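Local coordinates for protein probable zinc protease PqqL (Escherichia coli, PDB 6OFT) that probably cleaves peptides or proteins in the periplasm as a zinc-dependent M16-family protease, of which this chain is the first half, at residues L9-L14 / R19-P24; L242-I247 / A450-E455; N255-Y260 / Q332-A337. All coordinates share one frame; numbering follows the deposited sequence.

Overall arrangement
The chain is the first half of the protease and carries two separate mixed sheets. Contact 1 is a beta hairpin at the edge of the six-stranded one. Contacts 2 and 3 pack helices on the five-stranded one. Their centres are 10 Å apart, and they touch where Leu-454 packs on helix 331-348. Contact 3 is nested in the chain loop that contact 2 closes. Contact 1 sits across the chain's centre from both, its centre 49 Å from that of contact 2 and 47 Å from that of contact 3. All three lie away from the predicted zinc ligands His-54, His-58 and Glu-134 and the predicted proton acceptor Glu-57.

Contact 1 of 3, residues L9-L14 / R19-P24; sequences LITGQL and RYMIYP
The ring of Tyr-20 lies flat against the backbone of Gly-12. CG of Tyr-20 stands between its own N and carbonyl carbon (chi1 50°), which folds the ring over the neighbouring strand. Gly-12 CA makes a CH-pi contact over one face of the ring, 4.0 Å from the centroid. Below the ring, Tyr-20 N bonds to Gly-12 O at 2.9 Å. The return bond, Gly-12 N to Tyr-20 O, is long at 3.3 Å and bent (143°). Leu-14 CD2 comes obliquely to Tyr-20 CE2. Close packing continues at the other end. Ile-10 N gives a bond of 2.8 Å to Ile-22 O, nearly straight at 167°, and Ile-22 N returns one to Ile-10 O. Leu-9 CD1 also sits 3.4 Å from Ile-22 O. The two strands form an antiparallel beta hairpin, with 10-13 outermost in the six-stranded sheet and 19-24 next to strand 199-205. Helix 209-220 packs on Ile-10, Tyr-20 and Ile-22. Helix 378-391 packs on Leu-9 and Met-21 from the other face. There the side chains of Thr-11 and Met-21 point the same way, with Thr-11 CG2 3.7 Å from Met-21 CE. The loose part is at Gln-13 and Arg-19. Exposed Gln-13 brings its CG to 3.8 Å from Arg-19 CG. Gln-13 NE2 bonds to Gly-17 O instead. A water in the plane of the Tyr-20 ring links its OH to Gln-13 O.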
ATOM      1  N   LEU A   9      -7.154  21.138   4.049  1.00 22.99           N
ATOM      2  CA  LEU A   9      -8.058  20.012   3.827  1.00 21.81           C
ATOM      3  C   LEU A   9      -9.463  20.300   4.365  1.00 25.74           C
ATOM      4  O   LEU A   9      -9.620  20.755   5.503  1.00 24.89           O
ATOM      5  CB  LEU A   9      -7.498  18.705   4.423  1.00 21.46           C
ATOM      6  CG  LEU A   9      -8.339  17.443   4.243  1.00 24.89           C
ATOM      7  CD1 LEU A   9      -8.396  17.009   2.776  1.00 24.20           C
ATOM      8  CD2 LEU A   9      -7.804  16.311   5.112  1.00 26.32           C
ATOM      9  N   ILE A  10     -10.477  20.014   3.545  1.00 21.69           N
ATOM     10  CA  ILE A  10     -11.872  20.215   3.931  1.00 22.21           C
ATOM     11  C   ILE A  10     -12.493  18.832   4.108  1.00 26.57           C
ATOM     12  O   ILE A  10     -12.493  18.053   3.165  1.00 25.34           O
ATOM     13  CB  ILE A  10     -12.591  21.072   2.857  1.00 24.72           C
ATOM     14  CG1 ILE A  10     -11.984  22.486   2.783  1.00 25.18           C
ATOM     15  CG2 ILE A  10     -14.096  21.130   3.096  1.00 25.32           C
ATOM     16  CD1 ILE A  10     -12.098  23.127   1.442  1.00 32.41           C
ATOM     17  N   THR A  11     -12.949  18.507   5.328  1.00 24.40           N
ATOM     18  CA  THR A  11     -13.571  17.211   5.626  1.00 24.22           C
ATOM     19  C   THR A  11     -14.941  17.418   6.232  1.00 27.62           C
ATOM     20  O   THR A  11     -15.193  18.433   6.875  1.00 26.95           O
ATOM     21  CB  THR A  11     -12.709  16.322   6.556  1.00 32.67           C
ATOM     22  OG1 THR A  11     -12.444  17.012   7.778  1.00 36.44           O
ATOM     23  CG2 THR A  11     -11.425  15.873   5.917  1.00 26.95           C
ATOM     24  N   GLY A  12     -15.797  16.429   6.066  1.00 24.28           N
ATOM     25  CA  GLY A  12     -17.145  16.496   6.601  1.00 24.99           C
ATOM     26  C   GLY A  12     -18.004  15.354   6.138  1.00 27.27           C
ATOM     27  O   GLY A  12     -17.541  14.461   5.427  1.00 26.20           O
ATOM     28  N   GLN A  13     -19.263  15.400   6.527  1.00 24.67           N
ATOM     29  CA  GLN A  13     -20.231  14.368   6.210  1.00 25.09           C
ATOM     30  C   GLN A  13     -21.545  14.999   5.778  1.00 29.82           C
ATOM     31  O   GLN A  13     -21.958  16.024   6.332  1.00 29.79           O
ATOM     32  CB  GLN A  13     -20.465  13.519   7.469  1.00 26.99           C
ATOM     33  CG  GLN A  13     -20.674  12.040   7.202  1.00 45.89           C
ATOM     34  CD  GLN A  13     -20.875  11.239   8.472  1.00 61.83           C
ATOM     35  OE1 GLN A  13     -21.120  11.788   9.553  1.00 49.72           O
ATOM     36  NE2 GLN A  13     -20.785   9.910   8.366  1.00 55.26           N
ATOM     37  N   LEU A  14     -22.210  14.384   4.795  1.00 25.53           N
ATOM     38  CA  LEU A  14     -23.544  14.804   4.360  1.00 24.68           C
ATOM     39  C   LEU A  14     -24.527  14.181   5.367  1.00 29.92           C
ATOM     40  O   LEU A  14     -24.134  13.237   6.061  1.00 28.49           O
ATOM     41  CB  LEU A  14     -23.812  14.309   2.918  1.00 24.04           C
ATOM     42  CG  LEU A  14     -22.934  14.919   1.788  1.00 26.81           C
ATOM     43  CD1 LEU A  14     -23.272  14.316   0.451  1.00 25.00           C
ATOM     44  CD2 LEU A  14     -23.077  16.435   1.705  1.00 30.01           C
ATOM     45  N   ARG A  19     -19.121  10.635   3.595  1.00 22.51           N
ATOM     46  CA  ARG A  19     -18.025  11.506   4.003  1.00 21.87           C
ATOM     47  C   ARG A  19     -17.391  12.115   2.769  1.00 24.17           C
ATOM     48  O   ARG A  19     -17.477  11.542   1.688  1.00 22.30           O
ATOM     49  CB  ARG A  19     -16.967  10.724   4.802  1.00 21.21           C
ATOM     50  CG  ARG A  19     -17.345  10.389   6.259  1.00 24.85           C
ATOM     51  CD  ARG A  19     -16.380   9.348   6.830  1.00 33.45           C
ATOM     52  NE  ARG A  19     -16.777   7.987   6.453  1.00 35.90           N
ATOM     53  CZ  ARG A  19     -16.072   6.878   6.673  1.00 47.04           C
ATOM     54  NH1 ARG A  19     -14.877   6.945   7.251  1.00 31.16           N
ATOM     55  NH2 ARG A  19     -16.551   5.696   6.302  1.00 31.51           N
ATOM     56  N   TYR A  20     -16.765  13.282   2.916  1.00 21.73           N
ATOM     57  CA  TYR A  20     -16.062  13.915   1.796  1.00 20.61           C
ATOM     58  C   TYR A  20     -14.767  14.523   2.265  1.00 24.64           C
ATOM     59  O   TYR A  20     -14.629  14.866   3.443  1.00 24.48           O
ATOM     60  CB  TYR A  20     -16.932  14.941   1.049  1.00 21.78           C
ATOM     61  CG  TYR A  20     -17.614  15.956   1.946  1.00 23.39           C
ATOM     62  CD1 TYR A  20     -16.957  17.116   2.347  1.00 24.73           C
ATOM     63  CD2 TYR A  20     -18.927  15.775   2.362  1.00 24.43           C
ATOM     64  CE1 TYR A  20     -17.568  18.037   3.200  1.00 24.62           C
ATOM     65  CE2 TYR A  20     -19.558  16.704   3.185  1.00 25.91           C
ATOM     66  CZ  TYR A  20     -18.878  17.837   3.599  1.00 27.41           C
ATOM     67  OH  TYR A  20     -19.515  18.757   4.395  1.00 23.78           O
ATOM     68  N   MET A  21     -13.800  14.624   1.347  1.00 21.95           N
ATOM     69  CA  MET A  21     -12.482  15.202   1.590  1.00 21.92           C
ATOM     70  C   MET A  21     -12.142  16.002   0.368  1.00 24.85           C
ATOM     71  O   MET A  21     -12.173  15.472  -0.746  1.00 25.64           O
ATOM     72  CB  MET A  21     -11.410  14.127   1.830  1.00 24.62           C
ATOM     73  CG  MET A  21     -11.748  13.149   2.921  1.00 29.90           C
ATOM     74  SD  MET A  21     -10.348  12.082   3.239  1.00 35.15           S
ATOM     75  CE  MET A  21      -9.972  12.576   4.900  1.00 32.48           C
ATOM     76  N   ILE A  22     -11.898  17.293   0.563  1.00 20.91           N
ATOM     77  CA  ILE A  22     -11.562  18.227  -0.516  1.00 20.85           C
ATOM     78  C   ILE A  22     -10.205  18.858  -0.247  1.00 23.57           C
ATOM     79  O   ILE A  22      -9.958  19.383   0.842  1.00 20.82           O
ATOM     80  CB  ILE A  22     -12.661  19.302  -0.734  1.00 23.64           C
ATOM     81  CG1 ILE A  22     -14.042  18.650  -1.041  1.00 23.04           C
ATOM     82  CG2 ILE A  22     -12.240  20.313  -1.841  1.00 24.00           C
ATOM     83  CD1 ILE A  22     -15.194  19.535  -0.692  1.00 18.55           C
ATOM     84  N   TYR A  23      -9.329  18.824  -1.262  1.00 21.21           N
ATOM     85  CA  TYR A  23      -8.000  19.395  -1.141  1.00 20.28           C
ATOM     86  C   TYR A  23      -7.664  20.191  -2.387  1.00 24.14           C
ATOM     87  O   TYR A  23      -7.678  19.616  -3.478  1.00 22.83           O
ATOM     88  CB  TYR A  23      -6.938  18.315  -0.855  1.00 20.19           C
ATOM     89  CG  TYR A  23      -5.638  18.909  -0.351  1.00 21.65           C
ATOM     90  CD1 TYR A  23      -5.460  19.204   0.998  1.00 23.67           C
ATOM     91  CD2 TYR A  23      -4.607  19.224  -1.228  1.00 22.59           C
ATOM     92  CE1 TYR A  23      -4.291  19.806   1.459  1.00 25.14           C
ATOM     93  CE2 TYR A  23      -3.427  19.819  -0.777  1.00 24.00           C
ATOM     94  CZ  TYR A  23      -3.271  20.103   0.570  1.00 31.27           C
ATOM     95  OH  TYR A  23      -2.109  20.683   1.022  1.00 29.68           O
ATOM     96  N   PRO A  24      -7.348  21.507  -2.254  1.00 22.00           N
ATOM     97  CA  PRO A  24      -7.003  22.296  -3.451  1.00 21.21           C
ATOM     98  C   PRO A  24      -5.602  21.991  -3.952  1.00 24.14           C
ATOM     99  O   PRO A  24      -4.701  21.780  -3.147  1.00 24.00           O
ATOM    100  CB  PRO A  24      -7.116  23.746  -2.967  1.00 23.18           C
ATOM    101  CG  PRO A  24      -6.868  23.667  -1.490  1.00 27.11           C
ATOM    102  CD  PRO A  24      -7.285  22.327  -1.016  1.00 22.04           C
TER
HETATM  103  O   HOH W   1     -22.147  18.285   4.889  1.00 28.06           O

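Contact 2 of 3, residues L242-I247 / A450-E455; sequences LRFNII and AILALE
Phe-244 reaches from its strand to Ile-451 and Leu-452 on the helix. Its CB already points toward the helix but touches nothing there. CG lies anti to the carbonyl carbon (chi1 -68°), and the ring carries on outward from the sheet. CD2 is the first atom to arrive, 3.9 Å from Ile-451 CD1. CE2 comes next and lies against CD1, CG2 and CB of Ile-451. CZ, at the tip, meets Leu-452 CG at 3.9 Å and has both methyls of that leucine close by. The approach is edge-on. Ile-451 CD1 and Leu-452 CG lie near the ring plane, and Leu-452 CD2 is in it. Phe-244 and Ile-451 lie alongside each other with their tips pointing opposite ways, while the ring runs obliquely against Leu-452. Leu-242, two residues back on the same side of the strand, extends tip to tip toward Leu-452. Their CD2 atoms are 4.2 Å apart.

Strand 242-248 is the outermost strand of the five-stranded sheet and runs parallel to strand 430-436. Trp-432 of that neighbour meets the Phe-244 ring with nearly parallel planes and also touches Ile-451. The axes of 242-247 and 450-455 approach to 11.8 Å, with 120° between their directions. Only side chains bridge that gap. Glu-455 OE2 hydrogen-bonds a glycerol, probably from crystallisation. The touching atoms are all carbon, so shape and burial of apolar surface hold this small contact, with no directional bond to fix its register.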
ATOM      1  N   LEU A 242      10.559 -19.782  13.023  1.00 23.62           N
ATOM      2  CA  LEU A 242      11.476 -19.313  11.967  1.00 23.60           C
ATOM      3  C   LEU A 242      11.277 -20.189  10.728  1.00 26.95           C
ATOM      4  O   LEU A 242      11.454 -21.393  10.857  1.00 27.27           O
ATOM      5  CB  LEU A 242      12.906 -19.438  12.480  1.00 23.83           C
ATOM      6  CG  LEU A 242      13.980 -18.971  11.507  1.00 28.10           C
ATOM      7  CD1 LEU A 242      13.756 -17.523  11.114  1.00 26.87           C
ATOM      8  CD2 LEU A 242      15.372 -19.187  12.072  1.00 31.17           C
ATOM      9  N   ARG A 243      10.966 -19.607   9.596  1.00 22.32           N
ATOM     10  CA  ARG A 243      10.749 -20.354   8.360  1.00 21.90           C
ATOM     11  C   ARG A 243      11.822 -20.091   7.332  1.00 25.33           C
ATOM     12  O   ARG A 243      12.592 -19.140   7.466  1.00 24.64           O
ATOM     13  CB  ARG A 243       9.356 -20.073   7.772  1.00 20.08           C
ATOM     14  CG  ARG A 243       8.210 -20.524   8.645  1.00 30.06           C
ATOM     15  CD  ARG A 243       7.196 -19.416   8.660  1.00 43.57           C
ATOM     16  NE  ARG A 243       7.302 -18.629   9.870  1.00 41.65           N
ATOM     17  CZ  ARG A 243       6.844 -17.390  10.015  1.00 47.63           C
ATOM     18  NH1 ARG A 243       6.244 -16.773   9.006  1.00 36.43           N
ATOM     19  NH2 ARG A 243       6.991 -16.757  11.164  1.00 26.80           N
ATOM     20  N   PHE A 244      11.892 -20.955   6.307  1.00 21.02           N
ATOM     21  CA  PHE A 244      12.902 -20.858   5.255  1.00 20.75           C
ATOM     22  C   PHE A 244      12.266 -21.127   3.913  1.00 26.19           C
ATOM     23  O   PHE A 244      11.487 -22.070   3.793  1.00 26.16           O
ATOM     24  CB  PHE A 244      14.039 -21.877   5.499  1.00 22.37           C
ATOM     25  CG  PHE A 244      14.900 -21.591   6.705  1.00 23.19           C
ATOM     26  CD1 PHE A 244      14.536 -22.051   7.967  1.00 24.54           C
ATOM     27  CD2 PHE A 244      16.100 -20.903   6.574  1.00 24.97           C
ATOM     28  CE1 PHE A 244      15.314 -21.766   9.084  1.00 24.43           C
ATOM     29  CE2 PHE A 244      16.895 -20.635   7.692  1.00 27.83           C
ATOM     30  CZ  PHE A 244      16.496 -21.070   8.941  1.00 25.47           C
ATOM     31  N   ASN A 245      12.616 -20.329   2.899  1.00 23.24           N
ATOM     32  CA  ASN A 245      12.081 -20.501   1.544  1.00 23.67           C
ATOM     33  C   ASN A 245      13.111 -20.194   0.462  1.00 27.36           C
ATOM     34  O   ASN A 245      13.958 -19.322   0.634  1.00 24.84           O
ATOM     35  CB  ASN A 245      10.857 -19.588   1.325  1.00 23.27           C
ATOM     36  CG  ASN A 245      10.019 -19.973   0.124  1.00 37.21           C
ATOM     37  OD1 ASN A 245      10.065 -21.097  -0.357  1.00 29.72           O
ATOM     38  ND2 ASN A 245       9.241 -19.050  -0.391  1.00 29.82           N
ATOM     39  N   ILE A 246      13.023 -20.910  -0.657  1.00 25.61           N
ATOM     40  CA  ILE A 246      13.852 -20.652  -1.833  1.00 25.94           C
ATOM     41  C   ILE A 246      12.869 -20.501  -2.982  1.00 30.26           C
ATOM     42  O   ILE A 246      12.037 -21.389  -3.194  1.00 29.05           O
ATOM     43  CB  ILE A 246      14.978 -21.698  -2.116  1.00 29.53           C
ATOM     44  CG1 ILE A 246      15.981 -21.815  -0.936  1.00 29.10           C
ATOM     45  CG2 ILE A 246      15.730 -21.376  -3.436  1.00 30.33           C
ATOM     46  CD1 ILE A 246      16.861 -23.168  -0.966  1.00 28.81           C
ATOM     47  N   ILE A 247      12.894 -19.330  -3.649  1.00 27.62           N
ATOM     48  CA  ILE A 247      12.019 -19.046  -4.785  1.00 27.39           C
ATOM     49  C   ILE A 247      12.831 -19.277  -6.040  1.00 33.21           C
ATOM     50  O   ILE A 247      13.784 -18.544  -6.307  1.00 31.89           O
ATOM     51  CB  ILE A 247      11.362 -17.632  -4.745  1.00 29.19           C
ATOM     52  CG1 ILE A 247      10.568 -17.427  -3.434  1.00 28.43           C
ATOM     53  CG2 ILE A 247      10.467 -17.411  -5.994  1.00 29.79           C
ATOM     54  CD1 ILE A 247      10.066 -16.069  -3.197  1.00 24.91           C
ATOM     55  N   ALA A 450      23.015 -24.245   7.011  1.00 28.92           N
ATOM     56  CA  ALA A 450      24.143 -23.434   6.573  1.00 28.09           C
ATOM     57  C   ALA A 450      23.912 -21.964   6.905  1.00 29.93           C
ATOM     58  O   ALA A 450      24.854 -21.291   7.318  1.00 29.81           O
ATOM     59  CB  ALA A 450      24.373 -23.613   5.080  1.00 28.68           C
ATOM     60  N   ILE A 451      22.666 -21.470   6.737  1.00 24.94           N
ATOM     61  CA  ILE A 451      22.287 -20.080   7.030  1.00 23.09           C
ATOM     62  C   ILE A 451      22.541 -19.804   8.512  1.00 27.16           C
ATOM     63  O   ILE A 451      23.211 -18.819   8.856  1.00 25.80           O
ATOM     64  CB  ILE A 451      20.797 -19.772   6.627  1.00 24.68           C
ATOM     65  CG1 ILE A 451      20.613 -19.731   5.082  1.00 24.06           C
ATOM     66  CG2 ILE A 451      20.310 -18.462   7.276  1.00 24.26           C
ATOM     67  CD1 ILE A 451      19.166 -19.662   4.554  1.00 24.97           C
ATOM     68  N   LEU A 452      22.040 -20.672   9.362  1.00 23.98           N
ATOM     69  CA  LEU A 452      22.160 -20.503  10.832  1.00 24.34           C
ATOM     70  C   LEU A 452      23.597 -20.763  11.295  1.00 29.72           C
ATOM     71  O   LEU A 452      23.956 -20.147  12.260  1.00 30.71           O
ATOM     72  CB  LEU A 452      21.129 -21.363  11.554  1.00 24.09           C
ATOM     73  CG  LEU A 452      19.668 -21.033  11.267  1.00 27.44           C
ATOM     74  CD1 LEU A 452      18.767 -21.642  12.306  1.00 27.57           C
ATOM     75  CD2 LEU A 452      19.430 -19.536  11.177  1.00 28.04           C
ATOM     76  N   ALA A 453      24.379 -21.610  10.629  1.00 27.21           N
ATOM     77  CA  ALA A 453      25.780 -21.808  11.037  1.00 27.45           C
ATOM     78  C   ALA A 453      26.570 -20.534  10.712  1.00 31.47           C
ATOM     79  O   ALA A 453      27.493 -20.173  11.445  1.00 31.89           O
ATOM     80  CB  ALA A 453      26.390 -23.005  10.319  1.00 28.68           C
ATOM     81  N   LEU A 454      26.188 -19.846   9.621  1.00 27.30           N
ATOM     82  CA  LEU A 454      26.804 -18.590   9.217  1.00 27.42           C
ATOM     83  C   LEU A 454      26.425 -17.486  10.208  1.00 33.51           C
ATOM     84  O   LEU A 454      27.271 -16.672  10.568  1.00 34.64           O
ATOM     85  CB  LEU A 454      26.409 -18.234   7.776  1.00 27.37           C
ATOM     86  CG  LEU A 454      27.235 -17.131   7.092  1.00 32.73           C
ATOM     87  CD1 LEU A 454      28.738 -17.534   6.952  1.00 33.14           C
ATOM     88  CD2 LEU A 454      26.627 -16.756   5.741  1.00 33.03           C
ATOM     89  N   GLU A 455      25.221 -17.521  10.718  1.00 29.83           N
ATOM     90  CA  GLU A 455      24.759 -16.539  11.723  1.00 29.16           C
ATOM     91  C   GLU A 455      25.542 -16.768  13.021  1.00 33.20           C
ATOM     92  O   GLU A 455      26.022 -15.812  13.573  1.00 32.53           O
ATOM     93  CB  GLU A 455      23.254 -16.684  11.933  1.00 29.77           C
ATOM     94  CG  GLU A 455      22.640 -15.653  12.847  1.00 34.48           C
ATOM     95  CD  GLU A 455      21.165 -15.884  13.091  1.00 51.79           C
ATOM     96  OE1 GLU A 455      20.839 -16.627  13.978  1.00 59.41           O
ATOM     97  OE2 GLU A 455      20.374 -15.369  12.366  1.00 43.40           O
TER

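Contact 3 of 3, residues N255-Y260 / Q332-A337; sequences NGIALY and QDAANA
The flat group of this contact is the peptide between Ala-334 and Ala-335, and Ile-257 CG2 sits over one of its faces. The methyl is 3.6 Å from Ala-334 C and equally far from Ala-335 N, so it lies above the C-N bond. It does not come in at the carbonyl or N-H edge. The two alanine methyls flank this spot. Ala-334 CB lies 3.9 Å from Ile-257 CG2, and Ala-335 CB lies 3.9 Å from Ile-257 CD1. The branches of the isoleucine are thus shared between consecutive residues of the helix. CG1 stands anti to the backbone N (chi1 -171°) and carries CD1 out to Ala-335. CG2 takes the place between N and the carbonyl carbon and faces the peptide.

The small alanine side chains let the helix backbone come near, with the CA atoms of Ile-257 and Ala-335 6.2 Å apart. All three touching residues are buried. Trp-432 and Gln-434 of the next strand also touch Ile-257. On the far side of the helix, Asn-336 makes a weak ND2 bond to Gln-332 O, and its OD1 bonds to Tyr-458 OH of helix 448-459. Tyr-260 belongs to the other face of the strand, stacked with Phe-321 and Phe-431. The arrangement is an alpha+beta layering, helix 331-348 packed on an inner strand of a mixed sheet, as in M16 domains.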
ATOM      1  N   ASN A 255      19.095 -12.429  -8.223  1.00 33.03           N
ATOM      2  CA  ASN A 255      19.315 -13.481  -7.238  1.00 31.69           C
ATOM      3  C   ASN A 255      19.704 -12.805  -5.940  1.00 33.80           C
ATOM      4  O   ASN A 255      20.317 -11.742  -5.976  1.00 32.74           O
ATOM      5  CB  ASN A 255      20.396 -14.463  -7.685  1.00 28.00           C
ATOM      6  CG  ASN A 255      20.020 -15.260  -8.913  1.00 44.58           C
ATOM      7  OD1 ASN A 255      18.876 -15.700  -9.099  1.00 36.55           O
ATOM      8  ND2 ASN A 255      20.983 -15.461  -9.788  1.00 33.58           N
ATOM      9  N   GLY A 256      19.321 -13.389  -4.809  1.00 29.96           N
ATOM     10  CA  GLY A 256      19.650 -12.798  -3.516  1.00 29.26           C
ATOM     11  C   GLY A 256      19.114 -13.520  -2.303  1.00 32.12           C
ATOM     12  O   GLY A 256      18.532 -14.603  -2.409  1.00 31.45           O
ATOM     13  N   ILE A 257      19.324 -12.902  -1.139  1.00 27.43           N
ATOM     14  CA  ILE A 257      18.921 -13.416   0.165  1.00 26.11           C
ATOM     15  C   ILE A 257      18.257 -12.300   0.975  1.00 28.48           C
ATOM     16  O   ILE A 257      18.695 -11.156   0.926  1.00 26.65           O
ATOM     17  CB  ILE A 257      20.120 -14.103   0.907  1.00 28.75           C
ATOM     18  CG1 ILE A 257      19.656 -14.843   2.198  1.00 28.43           C
ATOM     19  CG2 ILE A 257      21.289 -13.124   1.174  1.00 27.83           C
ATOM     20  CD1 ILE A 257      20.635 -15.871   2.780  1.00 33.52           C
ATOM     21  N   ALA A 258      17.192 -12.638   1.709  1.00 24.22           N
ATOM     22  CA  ALA A 258      16.508 -11.672   2.546  1.00 23.10           C
ATOM     23  C   ALA A 258      16.042 -12.298   3.863  1.00 25.22           C
ATOM     24  O   ALA A 258      15.701 -13.485   3.906  1.00 23.59           O
ATOM     25  CB  ALA A 258      15.318 -11.078   1.790  1.00 23.53           C
ATOM     26  N   LEU A 259      16.053 -11.503   4.913  1.00 21.49           N
ATOM     27  CA  LEU A 259      15.469 -11.892   6.219  1.00 20.53           C
ATOM     28  C   LEU A 259      14.227 -11.016   6.434  1.00 23.92           C
ATOM     29  O   LEU A 259      14.372  -9.815   6.333  1.00 21.57           O
ATOM     30  CB  LEU A 259      16.471 -11.687   7.347  1.00 20.24           C
ATOM     31  CG  LEU A 259      15.918 -11.882   8.755  1.00 23.62           C
ATOM     32  CD1 LEU A 259      15.329 -13.261   8.930  1.00 22.45           C
ATOM     33  CD2 LEU A 259      16.979 -11.646   9.806  1.00 27.77           C
ATOM     34  N   TYR A 260      13.072 -11.617   6.637  1.00 20.82           N
ATOM     35  CA  TYR A 260      11.806 -10.926   6.853  1.00 19.99           C
ATOM     36  C   TYR A 260      11.353 -11.109   8.289  1.00 23.24           C
ATOM     37  O   TYR A 260      11.363 -12.230   8.796  1.00 23.87           O
ATOM     38  CB  TYR A 260      10.714 -11.527   5.955  1.00 21.93           C
ATOM     39  CG  TYR A 260      10.765 -11.138   4.491  1.00 23.36           C
ATOM     40  CD1 TYR A 260      11.671 -11.740   3.621  1.00 24.66           C
ATOM     41  CD2 TYR A 260       9.833 -10.253   3.951  1.00 23.32           C
ATOM     42  CE1 TYR A 260      11.691 -11.424   2.263  1.00 25.01           C
ATOM     43  CE2 TYR A 260       9.850  -9.921   2.594  1.00 23.68           C
ATOM     44  CZ  TYR A 260      10.804 -10.485   1.760  1.00 29.57           C
ATOM     45  OH  TYR A 260      10.834 -10.156   0.425  1.00 28.92           O
ATOM     46  N   GLN A 332      26.701 -17.377  -1.614  1.00 36.03           N
ATOM     47  CA  GLN A 332      27.511 -17.359  -0.391  1.00 36.28           C
ATOM     48  C   GLN A 332      27.934 -15.942  -0.016  1.00 40.51           C
ATOM     49  O   GLN A 332      27.819 -15.558   1.151  1.00 39.46           O
ATOM     50  CB  GLN A 332      28.726 -18.289  -0.516  1.00 38.75           C
ATOM     51  CG  GLN A 332      29.345 -18.682   0.824  1.00 56.81           C
ATOM     52  CD  GLN A 332      28.487 -19.657   1.592  1.00 72.36           C
ATOM     53  OE1 GLN A 332      28.179 -20.761   1.125  1.00 69.87           O
ATOM     54  NE2 GLN A 332      28.088 -19.265   2.790  1.00 57.88           N
ATOM     55  N   ASP A 333      28.361 -15.150  -1.009  1.00 38.09           N
ATOM     56  CA  ASP A 333      28.782 -13.764  -0.799  1.00 37.94           C
ATOM     57  C   ASP A 333      27.640 -12.865  -0.356  1.00 39.96           C
ATOM     58  O   ASP A 333      27.855 -11.990   0.487  1.00 39.26           O
ATOM     59  CB  ASP A 333      29.497 -13.205  -2.045  1.00 40.06           C
ATOM     60  CG  ASP A 333      30.883 -13.785  -2.276  1.00 45.67           C
ATOM     61  OD1 ASP A 333      31.434 -13.577  -3.378  1.00 47.92           O
ATOM     62  OD2 ASP A 333      31.417 -14.445  -1.355  1.00 44.83           O
ATOM     63  N   ALA A 334      26.430 -13.086  -0.918  1.00 35.63           N
ATOM     64  CA  ALA A 334      25.212 -12.351  -0.575  1.00 34.36           C
ATOM     65  C   ALA A 334      24.852 -12.619   0.890  1.00 35.21           C
ATOM     66  O   ALA A 334      24.671 -11.673   1.658  1.00 34.37           O
ATOM     67  CB  ALA A 334      24.066 -12.780  -1.484  1.00 35.00           C
ATOM     68  N   ALA A 335      24.804 -13.915   1.276  1.00 30.80           N
ATOM     69  CA  ALA A 335      24.506 -14.372   2.632  1.00 29.78           C
ATOM     70  C   ALA A 335      25.543 -13.794   3.605  1.00 33.10           C
ATOM     71  O   ALA A 335      25.157 -13.230   4.636  1.00 30.33           O
ATOM     72  CB  ALA A 335      24.506 -15.894   2.682  1.00 30.62           C
ATOM     73  N   ASN A 336      26.853 -13.875   3.237  1.00 30.82           N
ATOM     74  CA  ASN A 336      27.950 -13.331   4.039  1.00 31.08           C
ATOM     75  C   ASN A 336      27.780 -11.848   4.319  1.00 35.43           C
ATOM     76  O   ASN A 336      27.796 -11.463   5.489  1.00 35.65           O
ATOM     77  CB  ASN A 336      29.315 -13.652   3.429  1.00 31.98           C
ATOM     78  CG  ASN A 336      29.825 -15.008   3.837  1.00 50.39           C
ATOM     79  OD1 ASN A 336      30.042 -15.284   5.017  1.00 46.54           O
ATOM     80  ND2 ASN A 336      30.026 -15.890   2.881  1.00 42.29           N
ATOM     81  N   ALA A 337      27.526 -11.032   3.267  1.00 31.06           N
ATOM     82  CA  ALA A 337      27.307  -9.579   3.377  1.00 30.44           C
ATOM     83  C   ALA A 337      26.132  -9.227   4.292  1.00 32.35           C
ATOM     84  O   ALA A 337      26.269  -8.340   5.139  1.00 31.56           O
ATOM     85  CB  ALA A 337      27.092  -8.970   1.999  1.00 31.45           C
TER